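Side-chain contacts in Melibiose/raffinose/stachyose-binding protein MelE (Bacillus subtilis subsp. subtilis str. 168, PDB 4R6H), which binds melibiose, raffinose and stachyose as the solute-binding component of the ABC transporter MelEDC-MsmX, which imports these sugars: residues 216-221 with 376-381; 223-228 with 406-411; 210-215 with 294-299. All blocks are in the same frame, centred on the assembly; numbering follows the deposited sequence.

Overall arrangement
All three contacts draw on one continuous run of chain, in which the loop 210-215, the short helix in 216-221 and the loop 223-228 follow one another. Their partners come later in the same order, 294-299, 376-381 and 406-411, and every pair of contacts is therefore interleaved along the chain. Contacts 1 and 2 are buried, with centres about 12 Å apart, and meet where Leu218 packs on Phe223 and Leu379 on Trp225. Contact 3 lies at the surface, about 17 Å from contact 1 and about 18 Å from contact 2, centre to centre. Helix 215-220 and its flanking loops thus join the loop between strands 287-291 and 303-306 to helices 374-378 and 401-420 of this sugar-binding protein.

Contact 1 of 3, residues 216-221 with 376-381; sequences KQLING and RLYLPN
Leu218 and Ile219 take Tyr378 from two directions. The branch CD1 of Leu218 lies 4.1 Å from CB of Tyr378, at the root of the phenol side chain, and the two side chains cross at about a right angle. Further out along the ring, Ile219 follows one side of it: CG1 comes to 4.0 Å from CD1 of Tyr378, and the terminal CD1 of Ile219 reaches CE1 of the same ring. The isoleucine gets there because its CG1 stands beside the backbone N, anti to the carbonyl carbon (chi1 -68°), which carries the end of the chain nearer to the tyrosine than its CB. The other branch of Leu218, CD2, meets CD2 of Leu379 at 4.3 Å, an apolar touch between methyl groups.

These side chains join two short helices, 215-220 and 374-378, in the bilobal fold expected of a bacterial solute-binding protein. The backbones come close, with CA of Leu218 only 5.7 Å from CA of Tyr378, where helix 374-378 is about to give way to loop at Leu379.

On the side of the ring plane where Ile219 also lies, Leu377 sets its CG 4.1 Å above the Tyr378 plane, toward the rim. OH of Tyr378 packs 3.6 Å from CG of Lys215. The end of helix 215-220 is held from helix 401-420: Tyr412, Arg416 and Lys413 hydrogen-bond to the carbonyl oxygens of Leu218, Ile219 and Gly221. At Gly221 the chain turns to a positive phi of 90°, where a side chain would jam against the carbonyl oxygen of Asn220.

Contact 2 of 3, residues 223-228 with 406-411; sequences FQWSKF and QKLGRE
The carbonyl oxygen of Trp225 accepts a 2.9 Å hydrogen bond from the backbone N of Phe228 and a weak one from the hydroxyl of Ser405, at the turn that brings both aromatic rings against Leu408. Between the side chains the contact is apolar. CB of Leu408 sits over the six-membered ring of Trp225, 3.9 Å from its centroid. CA of Gly409 lies over the five-membered ring of Trp225, 3.8 Å from that centroid, and both carbons are within 30° of the ring normal. The indole is thus laid flat along the helix backbone by two CH-pi contacts on one face. The lack of a side chain at Gly409 probably helps, since a CB there would come to 3.4 Å from CD1 of Trp225, a tight fit. The opposite face takes Phe223, whose CE2 stands 3.6 Å above the centre of the indole.

A chi1 of -155° turns the ring of Phe228 away from its own amide nitrogen and to the far end of Leu408, where CD2 of Phe228 meets CD1 of Leu408 at 3.7 Å. That methyl also lies 3.9 Å from CZ3 of Trp225, and so fills the angle between the two rings. With an alanine in place of Trp225, the Leu408 and Gly409 face would probably lose its cover, leaving a gap between Phe223 and the helix.

The 223-228 turn links helix 215-220 to helix 229-240 and leans on helix 401-420; Leu408 also packs on Val386 and Leu387 of helix 383-395, and Phe228 on Ala202 and Leu206 of helix 192-206.

Contact 3 of 3, residues 210-215 with 294-299; sequences PAHNEK and AIHPGD
The imidazoles of His212 and His296 form an offset stack, their planes 17° apart and their centroids separated by 4.8 Å. The offset places the CB of His212, rather than its ring, over the middle of the His296 face: this carbon is 3.6 Å from the His296 centroid and just 7° off the normal, a nearly vertical CH-pi contact. On the side of the His212 ring turned away from His296 lies CB of Ala211, 3.7 Å above the plane and toward the rim.

The pair bridges two surface loops. One leads from helix 192-206 to helix 215-220; the other, between strands 287-291 and 303-306, makes a type II beta turn from His296 to Asp299, closed by a 3.1 Å bond from the backbone N of Asp299 to the carbonyl oxygen of His296. Gly298 occupies the third position of the turn with positive phi, as this turn type commonly requires.

One nitrogen of each ring is engaged by the first loop or by the end of the helix before it. NE2 of His296 hydrogen-bonds to the carbonyl oxygen of Leu205, and ND1 of His212 to OD2 of Asp209, which probably limits how far either ring can turn. Between the rings the two ND1 atoms of His212 and His296 stay 4.1 Å apart. The same loop then prepares the start of helix 215-220, with Glu214 at the N-cap. Just before it, Asn213 forms an Asx turn: its OD1 accepts, on a lone pair in the carbonyl plane, a 3.3 Å bond from the backbone N of Lys215.

Contact 1 of 3, residues 216-221 with 376-381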
loop_
_atom_site.group_PDB
_atom_site.type_symbol
_atom_site.label_atom_id
_atom_site.label_comp_id
_atom_site.label_asym_id
_atom_site.label_seq_id
_atom_site.Cartn_x
_atom_site.Cartn_y
_atom_site.Cartn_z
ATOM N N LYS A 216 -10.523 -9.626 -16.104
ATOM C CA LYS A 216 -11.307 -10.868 -16.131
ATOM C C LYS A 216 -10.424 -12.098 -16.233
ATOM O O LYS A 216 -10.657 -13.099 -15.534
ATOM C CB LYS A 216 -12.288 -10.839 -17.299
ATOM C CG LYS A 216 -13.340 -9.768 -17.172
ATOM C CD LYS A 216 -14.411 -9.920 -18.253
ATOM C CE LYS A 216 -15.227 -8.650 -18.470
ATOM N NZ LYS A 216 -16.299 -8.911 -19.485
ATOM N N GLN A 217 -9.382 -12.022 -17.066
ATOM C CA GLN A 217 -8.470 -13.141 -17.280
ATOM C C GLN A 217 -7.583 -13.437 -16.071
ATOM O O GLN A 217 -7.291 -14.575 -15.757
ATOM C CB GLN A 217 -7.578 -12.884 -18.494
ATOM C CG GLN A 217 -8.363 -12.676 -19.805
ATOM C CD GLN A 217 -8.761 -11.239 -20.095
ATOM O OE1 GLN A 217 -8.958 -10.411 -19.210
ATOM N NE2 GLN A 217 -8.887 -10.938 -21.380
ATOM N N LEU A 218 -7.169 -12.392 -15.371
ATOM C CA LEU A 218 -6.462 -12.577 -14.123
ATOM C C LEU A 218 -7.322 -13.292 -13.080
ATOM O O LEU A 218 -6.838 -14.206 -12.418
ATOM C CB LEU A 218 -5.994 -11.246 -13.553
ATOM C CG LEU A 218 -4.801 -10.653 -14.306
ATOM C CD1 LEU A 218 -4.799 -9.149 -14.122
ATOM C CD2 LEU A 218 -3.481 -11.276 -13.906
ATOM N N ILE A 219 -8.572 -12.855 -12.949
ATOM C CA ILE A 219 -9.468 -13.452 -11.958
ATOM C C ILE A 219 -9.807 -14.911 -12.298
ATOM O O ILE A 219 -9.864 -15.777 -11.410
ATOM C CB ILE A 219 -10.738 -12.598 -11.783
ATOM C CG1 ILE A 219 -10.354 -11.272 -11.116
ATOM C CG2 ILE A 219 -11.790 -13.304 -10.914
ATOM C CD1 ILE A 219 -11.445 -10.219 -11.144
ATOM N N ASN A 220 -10.027 -15.205 -13.571
ATOM C CA ASN A 220 -10.445 -16.568 -13.941
ATOM C C ASN A 220 -9.338 -17.556 -14.332
ATOM O O ASN A 220 -9.641 -18.668 -14.746
ATOM C CB ASN A 220 -11.529 -16.504 -15.017
ATOM C CG ASN A 220 -10.990 -16.138 -16.403
ATOM O OD1 ASN A 220 -9.779 -16.201 -16.678
ATOM N ND2 ASN A 220 -11.912 -15.777 -17.296
ATOM N N GLY A 221 -8.063 -17.175 -14.215
ATOM C CA GLY A 221 -6.971 -18.096 -14.417
ATOM C C GLY A 221 -6.432 -18.225 -15.823
ATOM O O GLY A 221 -5.475 -18.962 -16.032
ATOM N N ARG A 376 -3.250 -8.035 -4.317
ATOM C CA ARG A 376 -4.311 -8.328 -3.370
ATOM C C ARG A 376 -5.637 -8.596 -4.053
ATOM O O ARG A 376 -6.443 -9.380 -3.568
ATOM C CB ARG A 376 -4.373 -7.208 -2.294
ATOM C CG ARG A 376 -3.041 -7.070 -1.562
ATOM C CD ARG A 376 -3.106 -6.223 -0.283
ATOM N NE ARG A 376 -1.820 -5.549 -0.037
ATOM C CZ ARG A 376 -1.575 -4.686 0.953
ATOM N NH1 ARG A 376 -2.511 -4.388 1.842
ATOM N NH2 ARG A 376 -0.375 -4.103 1.050
ATOM N N LEU A 377 -5.866 -8.021 -5.215
ATOM C CA LEU A 377 -7.103 -8.240 -5.893
ATOM C C LEU A 377 -7.043 -9.270 -7.022
ATOM O O LEU A 377 -8.029 -9.943 -7.274
ATOM C CB LEU A 377 -7.635 -6.872 -6.373
ATOM C CG LEU A 377 -9.141 -6.702 -6.606
ATOM C CD1 LEU A 377 -9.898 -6.860 -5.294
ATOM C CD2 LEU A 377 -9.462 -5.359 -7.233
ATOM N N TYR A 378 -5.887 -9.403 -7.692
ATOM C CA TYR A 378 -5.796 -10.112 -8.974
ATOM C C TYR A 378 -4.931 -11.365 -8.982
ATOM O O TYR A 378 -4.994 -12.121 -9.947
ATOM C CB TYR A 378 -5.359 -9.126 -10.072
ATOM C CG TYR A 378 -6.388 -8.062 -10.306
ATOM C CD1 TYR A 378 -7.593 -8.392 -10.924
ATOM C CD2 TYR A 378 -6.216 -6.749 -9.893
ATOM C CE1 TYR A 378 -8.591 -7.455 -11.118
ATOM C CE2 TYR A 378 -7.187 -5.797 -10.086
ATOM C CZ TYR A 378 -8.396 -6.147 -10.685
ATOM O OH TYR A 378 -9.386 -5.204 -10.902
ATOM N N LEU A 379 -4.140 -11.602 -7.920
ATOM C CA LEU A 379 -3.226 -12.705 -7.833
ATOM C C LEU A 379 -3.551 -13.564 -6.616
ATOM O O LEU A 379 -4.011 -13.044 -5.574
ATOM C CB LEU A 379 -1.776 -12.197 -7.719
ATOM C CG LEU A 379 -1.267 -11.405 -8.925
ATOM C CD1 LEU A 379 0.155 -11.024 -8.751
ATOM C CD2 LEU A 379 -1.472 -12.158 -10.246
ATOM N N PRO A 380 -3.282 -14.862 -6.731
ATOM C CA PRO A 380 -3.456 -15.703 -5.544
ATOM C C PRO A 380 -2.467 -15.340 -4.444
ATOM O O PRO A 380 -1.353 -14.862 -4.693
ATOM C CB PRO A 380 -3.170 -17.105 -6.073
ATOM C CG PRO A 380 -2.316 -16.915 -7.283
ATOM C CD PRO A 380 -2.769 -15.621 -7.885
ATOM N N ASN A 381 -2.891 -15.565 -3.207
ATOM C CA ASN A 381 -2.054 -15.298 -2.075
ATOM C C ASN A 381 -0.751 -16.064 -2.188
ATOM O O ASN A 381 -0.748 -17.261 -2.513
ATOM C CB ASN A 381 -2.815 -15.705 -0.798
ATOM C CG ASN A 381 -2.113 -15.275 0.471
ATOM O OD1 ASN A 381 -1.424 -14.256 0.516
ATOM N ND2 ASN A 381 -2.315 -16.045 1.526
#

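Contact 2 of 3, residues 223-228 with 406-411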
loop_
_atom_site.group_PDB
_atom_site.type_symbol
_atom_site.label_atom_id
_atom_site.label_comp_id
_atom_site.label_asym_id
_atom_site.label_seq_id
_atom_site.Cartn_x
_atom_site.Cartn_y
_atom_site.Cartn_z
ATOM N N PHE A 223 -5.150 -15.680 -17.654
ATOM C CA PHE A 223 -4.151 -14.659 -17.978
ATOM C C PHE A 223 -2.873 -15.232 -18.589
ATOM O O PHE A 223 -2.274 -16.175 -18.069
ATOM C CB PHE A 223 -3.788 -13.893 -16.689
ATOM C CG PHE A 223 -2.782 -12.798 -16.895
ATOM C CD1 PHE A 223 -3.101 -11.709 -17.668
ATOM C CD2 PHE A 223 -1.507 -12.898 -16.352
ATOM C CE1 PHE A 223 -2.177 -10.690 -17.877
ATOM C CE2 PHE A 223 -0.573 -11.883 -16.548
ATOM C CZ PHE A 223 -0.907 -10.792 -17.331
ATOM N N GLN A 224 -2.444 -14.604 -19.682
ATOM C CA GLN A 224 -1.199 -14.968 -20.336
ATOM C C GLN A 224 -0.057 -14.110 -19.796
ATOM O O GLN A 224 -0.025 -12.911 -20.037
ATOM C CB GLN A 224 -1.339 -14.753 -21.836
ATOM C CG GLN A 224 -2.334 -15.688 -22.514
ATOM C CD GLN A 224 -2.041 -17.130 -22.225
ATOM O OE1 GLN A 224 -2.726 -17.756 -21.416
ATOM N NE2 GLN A 224 -0.995 -17.664 -22.851
ATOM N N TRP A 225 0.888 -14.747 -19.113
ATOM C CA TRP A 225 1.995 -14.052 -18.464
ATOM C C TRP A 225 2.962 -13.419 -19.454
ATOM O O TRP A 225 3.796 -12.598 -19.083
ATOM C CB TRP A 225 2.675 -14.953 -17.420
ATOM C CG TRP A 225 1.798 -15.015 -16.202
ATOM C CD1 TRP A 225 0.743 -15.854 -15.979
ATOM C CD2 TRP A 225 1.847 -14.122 -15.080
ATOM N NE1 TRP A 225 0.147 -15.546 -14.765
ATOM C CE2 TRP A 225 0.814 -14.495 -14.197
ATOM C CE3 TRP A 225 2.690 -13.064 -14.725
ATOM C CZ2 TRP A 225 0.585 -13.823 -12.986
ATOM C CZ3 TRP A 225 2.475 -12.398 -13.529
ATOM C CH2 TRP A 225 1.413 -12.778 -12.681
ATOM N N SER A 226 2.852 -13.782 -20.734
ATOM C CA SER A 226 3.578 -13.058 -21.756
ATOM C C SER A 226 3.268 -11.550 -21.746
ATOM O O SER A 226 4.120 -10.730 -22.143
ATOM C CB SER A 226 3.287 -13.658 -23.150
ATOM O OG SER A 226 1.928 -13.496 -23.490
ATOM N N LYS A 227 2.089 -11.162 -21.237
ATOM C CA LYS A 227 1.708 -9.760 -21.155
ATOM C C LYS A 227 2.413 -9.015 -20.002
ATOM O O LYS A 227 2.403 -7.793 -19.950
ATOM C CB LYS A 227 0.179 -9.652 -20.997
ATOM C CG LYS A 227 -0.558 -10.151 -22.232
ATOM C CD LYS A 227 -2.066 -10.084 -22.117
ATOM C CE LYS A 227 -2.692 -10.158 -23.510
ATOM N NZ LYS A 227 -3.716 -11.232 -23.568
ATOM N N PHE A 228 3.015 -9.761 -19.099
ATOM C CA PHE A 228 3.697 -9.207 -17.941
ATOM C C PHE A 228 5.170 -8.933 -18.279
ATOM O O PHE A 228 5.846 -8.212 -17.540
ATOM C CB PHE A 228 3.627 -10.192 -16.774
ATOM C CG PHE A 228 3.752 -9.559 -15.400
ATOM C CD1 PHE A 228 2.640 -9.012 -14.817
ATOM C CD2 PHE A 228 4.959 -9.573 -14.689
ATOM C CE1 PHE A 228 2.704 -8.469 -13.550
ATOM C CE2 PHE A 228 5.025 -9.007 -13.419
ATOM C CZ PHE A 228 3.902 -8.465 -12.862
ATOM N N GLN A 406 7.612 -17.013 -17.521
ATOM C CA GLN A 406 7.239 -18.413 -17.466
ATOM C C GLN A 406 7.152 -18.909 -16.019
ATOM O O GLN A 406 6.184 -19.588 -15.634
ATOM C CB GLN A 406 8.209 -19.232 -18.297
ATOM C CG GLN A 406 8.060 -18.894 -19.774
ATOM C CD GLN A 406 8.947 -19.736 -20.655
ATOM O OE1 GLN A 406 8.474 -20.420 -21.562
ATOM N NE2 GLN A 406 10.244 -19.696 -20.390
ATOM N N LYS A 407 8.129 -18.527 -15.207
ATOM C CA LYS A 407 8.063 -18.828 -13.771
ATOM C C LYS A 407 6.852 -18.232 -13.076
ATOM O O LYS A 407 6.191 -18.871 -12.243
ATOM C CB LYS A 407 9.334 -18.340 -13.118
ATOM C CG LYS A 407 9.388 -18.482 -11.596
ATOM C CD LYS A 407 9.771 -19.894 -11.174
ATOM C CE LYS A 407 9.782 -20.080 -9.656
ATOM N NZ LYS A 407 10.705 -19.146 -8.949
ATOM N N LEU A 408 6.529 -16.978 -13.393
ATOM C CA LEU A 408 5.383 -16.387 -12.781
ATOM C C LEU A 408 4.104 -17.171 -13.077
ATOM O O LEU A 408 3.269 -17.305 -12.215
ATOM C CB LEU A 408 5.227 -14.903 -13.157
ATOM C CG LEU A 408 6.339 -14.034 -12.547
ATOM C CD1 LEU A 408 6.362 -12.699 -13.310
ATOM C CD2 LEU A 408 6.182 -13.776 -11.065
ATOM N N GLY A 409 3.945 -17.590 -14.342
ATOM C CA GLY A 409 2.761 -18.327 -14.767
ATOM C C GLY A 409 2.642 -19.638 -14.011
ATOM O O GLY A 409 1.563 -20.035 -13.614
ATOM N N ARG A 410 3.773 -20.299 -13.834
ATOM C CA ARG A 410 3.776 -21.575 -13.106
ATOM C C ARG A 410 3.363 -21.368 -11.648
ATOM O O ARG A 410 2.532 -22.101 -11.123
ATOM C CB ARG A 410 5.162 -22.232 -13.165
ATOM C CG ARG A 410 5.558 -22.786 -14.523
ATOM C CD ARG A 410 6.798 -23.679 -14.445
ATOM N NE ARG A 410 8.043 -22.968 -14.120
ATOM C CZ ARG A 410 8.843 -22.347 -15.004
ATOM N NH1 ARG A 410 8.557 -22.297 -16.301
ATOM N NH2 ARG A 410 9.946 -21.750 -14.586
ATOM N N GLU A 411 3.931 -20.361 -10.984
ATOM C CA GLU A 411 3.555 -20.071 -9.602
ATOM C C GLU A 411 2.098 -19.616 -9.444
ATOM O O GLU A 411 1.418 -19.958 -8.477
ATOM C CB GLU A 411 4.459 -18.950 -9.084
ATOM C CG GLU A 411 5.913 -19.329 -8.929
ATOM C CD GLU A 411 6.174 -20.112 -7.652
ATOM O OE1 GLU A 411 5.216 -20.385 -6.890
ATOM O OE2 GLU A 411 7.343 -20.447 -7.407
#

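Contact 3 of 3, residues 210-215 with 294-299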
loop_
_atom_site.group_PDB
_atom_site.type_symbol
_atom_site.label_atom_id
_atom_site.label_comp_id
_atom_site.label_asym_id
_atom_site.label_seq_id
_atom_site.Cartn_x
_atom_site.Cartn_y
_atom_site.Cartn_z
ATOM N N PRO A 210 -9.339 0.635 -20.023
ATOM C CA PRO A 210 -10.409 -0.296 -20.447
ATOM C C PRO A 210 -10.093 -1.042 -21.756
ATOM O O PRO A 210 -10.429 -2.215 -21.889
ATOM C CB PRO A 210 -11.644 0.604 -20.618
ATOM C CG PRO A 210 -11.246 1.979 -20.261
ATOM C CD PRO A 210 -9.793 2.027 -19.872
ATOM N N ALA A 211 -9.384 -0.390 -22.679
ATOM C CA ALA A 211 -9.012 -1.041 -23.929
ATOM C C ALA A 211 -7.803 -1.979 -23.812
ATOM O O ALA A 211 -7.512 -2.710 -24.748
ATOM C CB ALA A 211 -8.747 0.009 -24.998
ATOM N N HIS A 212 -7.096 -1.944 -22.666
ATOM C CA HIS A 212 -5.882 -2.717 -22.479
ATOM C C HIS A 212 -5.810 -3.245 -21.079
ATOM O O HIS A 212 -4.892 -2.925 -20.311
ATOM C CB HIS A 212 -4.626 -1.875 -22.835
ATOM C CG HIS A 212 -4.683 -1.304 -24.218
ATOM N ND1 HIS A 212 -4.962 0.019 -24.476
ATOM C CD2 HIS A 212 -4.601 -1.909 -25.428
ATOM C CE1 HIS A 212 -5.007 0.216 -25.781
ATOM N NE2 HIS A 212 -4.777 -0.935 -26.381
ATOM N N ASN A 213 -6.813 -4.027 -20.703
ATOM C CA ASN A 213 -6.789 -4.661 -19.439
ATOM C C ASN A 213 -7.173 -6.111 -19.473
ATOM O O ASN A 213 -7.722 -6.638 -20.458
ATOM C CB ASN A 213 -7.626 -3.897 -18.446
ATOM C CG ASN A 213 -9.086 -4.196 -18.551
ATOM O OD1 ASN A 213 -9.598 -5.166 -17.937
ATOM N ND2 ASN A 213 -9.776 -3.390 -19.298
ATOM N N GLU A 214 -6.794 -6.757 -18.385
ATOM C CA GLU A 214 -6.870 -8.188 -18.249
ATOM C C GLU A 214 -7.510 -8.600 -16.937
ATOM O O GLU A 214 -7.238 -9.673 -16.460
ATOM C CB GLU A 214 -5.464 -8.752 -18.342
ATOM C CG GLU A 214 -4.752 -8.443 -19.656
ATOM C CD GLU A 214 -5.280 -9.299 -20.765
ATOM O OE1 GLU A 214 -5.505 -10.495 -20.488
ATOM O OE2 GLU A 214 -5.461 -8.787 -21.888
ATOM N N LYS A 215 -8.349 -7.735 -16.378
ATOM C CA LYS A 215 -9.024 -8.023 -15.090
ATOM C C LYS A 215 -9.714 -9.385 -15.078
ATOM O O LYS A 215 -9.521 -10.211 -14.193
ATOM C CB LYS A 215 -10.068 -6.950 -14.771
ATOM C CG LYS A 215 -9.512 -5.557 -14.444
ATOM C CD LYS A 215 -10.695 -4.586 -14.261
ATOM C CE LYS A 215 -10.284 -3.142 -14.037
ATOM N NZ LYS A 215 -11.455 -2.239 -13.859
ATOM N N ALA A 294 1.392 6.201 -15.891
ATOM C CA ALA A 294 0.642 5.358 -16.803
ATOM C C ALA A 294 1.573 4.695 -17.820
ATOM O O ALA A 294 2.709 5.124 -18.022
ATOM C CB ALA A 294 -0.383 6.211 -17.539
ATOM N N ILE A 295 1.045 3.634 -18.435
ATOM C CA ILE A 295 1.796 2.856 -19.418
ATOM C C ILE A 295 1.176 2.913 -20.805
ATOM O O ILE A 295 1.919 3.003 -21.791
ATOM C CB ILE A 295 1.968 1.405 -18.903
ATOM C CG1 ILE A 295 3.031 1.400 -17.798
ATOM C CG2 ILE A 295 2.436 0.427 -20.017
ATOM C CD1 ILE A 295 3.106 0.112 -16.987
ATOM N N HIS A 296 -0.134 2.820 -20.907
ATOM C CA HIS A 296 -0.790 2.846 -22.214
ATOM C C HIS A 296 -1.139 4.270 -22.650
ATOM O O HIS A 296 -1.455 5.127 -21.847
ATOM C CB HIS A 296 -2.046 2.004 -22.175
ATOM C CG HIS A 296 -1.786 0.576 -21.864
ATOM N ND1 HIS A 296 -1.258 -0.302 -22.785
ATOM C CD2 HIS A 296 -1.922 -0.123 -20.712
ATOM C CE1 HIS A 296 -1.086 -1.477 -22.217
ATOM N NE2 HIS A 296 -1.465 -1.391 -20.954
ATOM N N PRO A 297 -1.101 4.522 -23.958
ATOM C CA PRO A 297 -1.386 5.872 -24.446
ATOM C C PRO A 297 -2.765 6.345 -24.062
ATOM O O PRO A 297 -3.740 5.609 -24.136
ATOM C CB PRO A 297 -1.276 5.754 -25.983
ATOM C CG PRO A 297 -0.950 4.338 -26.296
ATOM C CD PRO A 297 -0.777 3.553 -25.034
ATOM N N GLY A 298 -2.809 7.595 -23.613
ATOM C CA GLY A 298 -4.061 8.215 -23.228
ATOM C C GLY A 298 -4.510 7.906 -21.811
ATOM O O GLY A 298 -5.440 8.540 -21.339
ATOM N N ASP A 299 -3.890 6.921 -21.141
ATOM C CA ASP A 299 -4.298 6.565 -19.789
ATOM C C ASP A 299 -3.681 7.540 -18.775
ATOM O O ASP A 299 -2.661 8.133 -19.034
ATOM C CB ASP A 299 -3.872 5.129 -19.505
ATOM C CG ASP A 299 -4.573 4.511 -18.308
ATOM O OD1 ASP A 299 -5.645 4.981 -17.866
ATOM O OD2 ASP A 299 -4.021 3.511 -17.848
#